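Local coordinates for protein UL37 (Suid herpesvirus 1, PDB 4K70) that is an inner tegument protein of the herpesvirus particle, probably needed to control viral trafficking inside the cell, here seen as its metal-binding N-terminal half, at residues A66-A69 and E70-G74; A105-E109 and A110-T114; R277-R280 and P281-A285. One frame throughout, in Å; residues are numbered along the deposited sequence.

Contact 1 (A66-A69 and E70-G74); sequences AVLA and ENLAG
The carbonyl oxygen V67 O is gripped twice by N71, once from the backbone and once from the side chain. N71 N donates to it in the ordinary i to i+4 manner at 2.9 Å, and N71 ND2 closes on the same V67 O at 2.9 Å. The side-chain bond is nearly straight, 161° at the hydrogen, and it lies in the carbonyl plane on a lone pair, with V67 O also close to the plane of the amide. N71 CG stands anti to its own carbonyl carbon (chi1 -56°), which folds the amide back along the helix and lets ND2 pass beside V67 CG1 at 3.9 Å. The ND2 bond, lying in both planes, should fix the amide's rotation, while V67 O takes two N-H groups at once.

One residue on, L68 and L72 lie side by side and point the same way, their CD1 methyls only 3.5 Å apart, tighter than usual carbon packing. Both sit against F30 of helix 20-32. On another face, E70 N bonds A66 O at 3.0 Å while the E70 side chain runs out to salt bridges with R113 and R457.

Past N71 the helix is kinked: the amides of A73 and G74 find no carbonyl in the turn before. A water fills in for A73, accepting from A73 N at 3.1 Å and donating to A69 O at 2.9 Å. A water-bridged turn with an asparagine folded back on its i-4 carbonyl thus kinks helix 63-78 at a buried place in the helical bundle of this half of UL37.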
# COMPACT_ATOMS: atom_id res chain seq x y z
N ALA A 66 -6.30 35.79 14.77
CA ALA A 66 -6.21 36.06 13.34
C ALA A 66 -5.84 34.77 12.62
O ALA A 66 -6.49 34.39 11.64
CB ALA A 66 -5.17 37.13 13.07
N VAL A 67 -4.79 34.13 13.11
CA VAL A 67 -4.29 32.87 12.56
C VAL A 67 -5.35 31.77 12.60
O VAL A 67 -5.59 31.08 11.59
CB VAL A 67 -3.04 32.39 13.33
CG1 VAL A 67 -2.68 30.95 12.95
CG2 VAL A 67 -1.87 33.33 13.06
N LEU A 68 -5.99 31.62 13.75
CA LEU A 68 -7.05 30.64 13.90
C LEU A 68 -8.12 30.84 12.83
O LEU A 68 -8.40 29.94 12.04
CB LEU A 68 -7.67 30.71 15.30
CG LEU A 68 -8.89 29.82 15.57
CD1 LEU A 68 -8.50 28.33 15.55
CD2 LEU A 68 -9.52 30.19 16.90
N ALA A 69 -8.72 32.03 12.80
CA ALA A 69 -9.83 32.30 11.89
C ALA A 69 -9.45 32.11 10.43
O ALA A 69 -10.19 31.49 9.67
CB ALA A 69 -10.35 33.71 12.11
N GLU A 70 -8.30 32.67 10.05
CA GLU A 70 -7.85 32.60 8.67
C GLU A 70 -7.42 31.19 8.22
O GLU A 70 -7.55 30.84 7.03
CB GLU A 70 -6.72 33.61 8.43
CG GLU A 70 -7.22 35.06 8.27
CD GLU A 70 -6.12 36.04 7.87
OE1 GLU A 70 -4.96 35.87 8.29
OE2 GLU A 70 -6.43 37.00 7.13
N ASN A 71 -6.91 30.38 9.15
CA ASN A 71 -6.45 29.03 8.81
C ASN A 71 -7.25 27.86 9.41
O ASN A 71 -6.81 26.70 9.38
CB ASN A 71 -4.98 28.88 9.18
CG ASN A 71 -4.12 29.94 8.52
OD1 ASN A 71 -3.65 29.77 7.39
ND2 ASN A 71 -3.91 31.05 9.22
N LEU A 72 -8.44 28.18 9.91
CA LEU A 72 -9.32 27.20 10.53
C LEU A 72 -9.67 26.06 9.58
O LEU A 72 -9.76 24.91 10.00
CB LEU A 72 -10.60 27.87 11.03
CG LEU A 72 -11.44 27.02 11.97
CD1 LEU A 72 -10.68 26.84 13.28
CD2 LEU A 72 -12.79 27.66 12.20
N ALA A 73 -9.88 26.37 8.31
CA ALA A 73 -10.21 25.32 7.36
C ALA A 73 -9.14 24.21 7.34
O ALA A 73 -9.44 23.03 7.45
CB ALA A 73 -10.42 25.90 5.97
N GLY A 74 -7.88 24.61 7.25
CA GLY A 74 -6.78 23.66 7.21
C GLY A 74 -6.56 22.96 8.54
O GLY A 74 -6.35 21.74 8.58
O HOH W 1 -10.38 29.37 7.68

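Contact 2 (A105-E109 and A110-T114); sequences AALTE and AGLRT. With NA (sodium ion), chain L.
L107 lies against R113 and T114 where the chain leaves helix 101-109. Its CB lies 4.0 Å from R113 O, and CG keeps the same distance from that carbonyl oxygen. At the fork the branches part: CD1 comes nearest, 3.6 Å from R113 O, and also meets the T114 CG2 methyl, while CD2 turns to L112 CB at 4.2 Å. CG stands anti to the carbonyl carbon of L107 (chi1 -72°), an orientation that directs both methyls at the departing loop. Beyond them the leucine packs on A69 of helix 63-78 and C54 of helix 39-60, so this side of the turn faces those two helices.

The backbone beside it closes the helix. L112 N donates to L107 O at 2.7 Å in a nearly straight bond (166°), and G111 N reaches T108 O, also at 2.7 Å, from well above the carbonyl plane. Between the two, G111 takes a positive phi of 69°, the left-handed conformation that reverses the chain.

On the outer side E109 heads the other way, extended beyond CG, and its OE2 binds a sodium ion at 2.4 Å; OE1 pairs with R51. R113 instead runs to helix 438-458, where it pairs with E450. T114 OG1 is held by D121, a residue that helps bind another sodium ion. With L107 and L112 buried, E109 and G111 exposed, the paired 6→1 and 5→2 bonds round G111 make this a Schellman motif, ending helix 101-109.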
# COMPACT_ATOMS: atom_id res chain seq x y z
N ALA A 105 -18.35 35.98 4.43
CA ALA A 105 -19.01 37.11 5.08
C ALA A 105 -18.43 37.35 6.47
O ALA A 105 -18.18 38.49 6.86
CB ALA A 105 -20.52 36.89 5.14
N ALA A 106 -18.17 36.28 7.21
CA ALA A 106 -17.64 36.41 8.56
C ALA A 106 -16.20 36.90 8.58
O ALA A 106 -15.83 37.77 9.38
CB ALA A 106 -17.78 35.11 9.34
N LEU A 107 -15.37 36.32 7.72
CA LEU A 107 -13.98 36.72 7.63
C LEU A 107 -13.85 38.16 7.13
O LEU A 107 -13.04 38.93 7.64
CB LEU A 107 -13.19 35.76 6.73
CG LEU A 107 -12.92 34.37 7.33
CD1 LEU A 107 -12.47 33.38 6.25
CD2 LEU A 107 -11.90 34.45 8.46
N THR A 108 -14.66 38.52 6.14
CA THR A 108 -14.62 39.86 5.56
C THR A 108 -15.01 40.93 6.58
O THR A 108 -14.30 41.92 6.78
CB THR A 108 -15.54 39.97 4.33
OG1 THR A 108 -15.12 39.05 3.32
CG2 THR A 108 -15.50 41.39 3.74
N GLU A 109 -16.14 40.69 7.23
CA GLU A 109 -16.67 41.58 8.26
C GLU A 109 -15.69 41.73 9.42
O GLU A 109 -15.58 42.81 10.01
CB GLU A 109 -18.02 41.03 8.75
CG GLU A 109 -18.51 41.62 10.05
CD GLU A 109 -19.79 40.96 10.53
OE1 GLU A 109 -19.75 39.76 10.89
OE2 GLU A 109 -20.83 41.65 10.57
N ALA A 110 -14.96 40.67 9.74
CA ALA A 110 -13.92 40.75 10.76
C ALA A 110 -12.66 41.41 10.19
O ALA A 110 -11.69 41.64 10.91
CB ALA A 110 -13.59 39.37 11.31
N GLY A 111 -12.69 41.71 8.89
CA GLY A 111 -11.54 42.32 8.22
C GLY A 111 -10.35 41.38 8.09
O GLY A 111 -9.20 41.80 8.24
N LEU A 112 -10.62 40.10 7.83
CA LEU A 112 -9.56 39.12 7.65
C LEU A 112 -9.65 38.51 6.26
O LEU A 112 -10.60 38.78 5.53
CB LEU A 112 -9.65 38.01 8.70
CG LEU A 112 -9.41 38.33 10.18
CD1 LEU A 112 -9.78 37.13 11.04
CD2 LEU A 112 -7.97 38.73 10.44
N ARG A 113 -8.68 37.68 5.90
CA ARG A 113 -8.62 37.13 4.55
C ARG A 113 -9.36 35.81 4.42
O ARG A 113 -9.46 35.05 5.38
CB ARG A 113 -7.16 36.92 4.16
CG ARG A 113 -6.28 38.18 4.28
CD ARG A 113 -4.81 37.81 4.09
NE ARG A 113 -4.30 36.98 5.18
CZ ARG A 113 -3.32 36.09 5.05
NH1 ARG A 113 -2.74 35.89 3.87
NH2 ARG A 113 -2.92 35.39 6.11
N THR A 114 -9.86 35.53 3.21
CA THR A 114 -10.34 34.20 2.89
C THR A 114 -9.24 33.41 2.18
O THR A 114 -9.40 32.23 1.89
CB THR A 114 -11.57 34.25 1.99
OG1 THR A 114 -11.20 34.80 0.71
CG2 THR A 114 -12.67 35.10 2.63
NA NA L . -21.59 43.59 9.46

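Contact 3 (R277-R280 and P281-A285); sequences RELR and PGTVA
R280 and T283 face each other across the ends of a type II beta turn, with P281 and G282 at its two corners. The backbone closes through T283 N and R280 O at 3.2 Å. A water spans the open mouth of the turn, donating to R280 O at 3.2 Å and to T283 O at 2.6 Å.

The close packing is on the side facing helix 260-271. There the L279 fork meets the A285 methyl with both branches, CD2 at 3.6 Å and CD1 at 3.7 Å from A285 CB, and CD2 also brushes T283 CG2. P257 and A267 back L279, while A270 backs A285, so this apolar patch lays the loop on the helix.

The outer side is looser and polar. P281 and G282 are exposed there, and G282 takes a positive phi of 84°, as the third position of a type II turn requires. The R280 side chain curls over this face instead of stretching away: CG lies between the backbone N and the carbonyl carbon (chi1 44°), and a bend at chi3 turns the guanidinium back on the turn. P281 O sits at the edge of that group, near its plane, whereas T283 OG1 approaches obliquely. R280 NH1 comes so close to P281 O that this weak bond is doubtful; its bond to T283 OG1 is weak too, 2.8 Å long and bent to 121° at the hydrogen.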
# COMPACT_ATOMS: atom_id res chain seq x y z
N ARG A 277 -9.70 -29.88 -7.64
CA ARG A 277 -8.50 -29.84 -6.80
C ARG A 277 -8.28 -31.12 -6.01
O ARG A 277 -7.29 -31.24 -5.30
CB ARG A 277 -8.57 -28.64 -5.84
CG ARG A 277 -8.52 -27.28 -6.52
CD ARG A 277 -8.30 -26.17 -5.49
NE ARG A 277 -8.09 -24.86 -6.10
CZ ARG A 277 -9.08 -24.04 -6.46
NH1 ARG A 277 -10.34 -24.40 -6.28
NH2 ARG A 277 -8.80 -22.87 -7.01
N GLU A 278 -9.20 -32.07 -6.13
CA GLU A 278 -9.13 -33.31 -5.35
C GLU A 278 -9.35 -34.55 -6.20
O GLU A 278 -9.99 -34.50 -7.24
CB GLU A 278 -10.16 -33.30 -4.22
CG GLU A 278 -10.18 -32.01 -3.43
CD GLU A 278 -11.54 -31.74 -2.81
OE1 GLU A 278 -12.08 -32.67 -2.16
OE2 GLU A 278 -12.06 -30.61 -2.99
N LEU A 279 -8.81 -35.67 -5.73
CA LEU A 279 -8.98 -36.95 -6.39
C LEU A 279 -9.75 -37.92 -5.50
O LEU A 279 -9.24 -38.38 -4.48
CB LEU A 279 -7.61 -37.54 -6.72
CG LEU A 279 -6.84 -36.92 -7.88
CD1 LEU A 279 -5.41 -37.42 -7.88
CD2 LEU A 279 -7.54 -37.24 -9.21
N ARG A 280 -10.98 -38.24 -5.90
CA ARG A 280 -11.74 -39.29 -5.21
C ARG A 280 -11.05 -40.64 -5.40
O ARG A 280 -10.48 -40.91 -6.46
CB ARG A 280 -13.17 -39.35 -5.74
CG ARG A 280 -13.30 -39.28 -7.25
CD ARG A 280 -14.74 -39.51 -7.74
NE ARG A 280 -15.35 -40.80 -7.38
CZ ARG A 280 -14.70 -41.96 -7.23
NH1 ARG A 280 -13.38 -42.04 -7.40
NH2 ARG A 280 -15.38 -43.06 -6.91
N PRO A 281 -11.08 -41.49 -4.35
CA PRO A 281 -10.40 -42.79 -4.38
C PRO A 281 -10.90 -43.67 -5.53
O PRO A 281 -12.07 -43.57 -5.90
CB PRO A 281 -10.76 -43.41 -3.03
CG PRO A 281 -11.08 -42.25 -2.16
CD PRO A 281 -11.75 -41.25 -3.06
N GLY A 282 -10.02 -44.50 -6.09
CA GLY A 282 -10.39 -45.30 -7.25
C GLY A 282 -10.24 -44.56 -8.56
O GLY A 282 -10.42 -45.14 -9.63
N THR A 283 -9.92 -43.27 -8.49
CA THR A 283 -9.69 -42.49 -9.71
C THR A 283 -8.20 -42.38 -9.99
O THR A 283 -7.46 -41.81 -9.20
CB THR A 283 -10.25 -41.08 -9.60
OG1 THR A 283 -11.68 -41.13 -9.45
CG2 THR A 283 -9.90 -40.27 -10.84
N VAL A 284 -7.78 -42.92 -11.13
CA VAL A 284 -6.38 -42.87 -11.51
C VAL A 284 -6.04 -41.51 -12.11
O VAL A 284 -6.76 -40.99 -12.97
CB VAL A 284 -6.01 -44.01 -12.49
CG1 VAL A 284 -4.54 -43.97 -12.83
CG2 VAL A 284 -6.39 -45.36 -11.91
N ALA A 285 -4.97 -40.91 -11.62
CA ALA A 285 -4.46 -39.66 -12.17
C ALA A 285 -2.95 -39.65 -12.05
O ALA A 285 -2.40 -39.94 -10.98
CB ALA A 285 -5.07 -38.46 -11.46
O HOH W 2 -7.36 -41.69 -6.64

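Contacts 1 and 2 are neighbours in the same part of the bundle, their centres about 11 Å apart, whereas contact 3 lies on the opposite side of the chain's centre, about 71 Å from the centre of contact 1. The first two touch directly: E70 OE2 pairs with R113 NE at 2.9 Å, and A69 packs on L107 and L112. Helix 39-60 and helix 438-458 border both. Contact 1 is wholly buried, contact 2 only partly, and contact 3 is on the surface. Their chemistry follows: an internal kink and tight leucines inside, a helix end with an outward metal-binding acid between, and a water-bridged turn with weak arginine bonds outside.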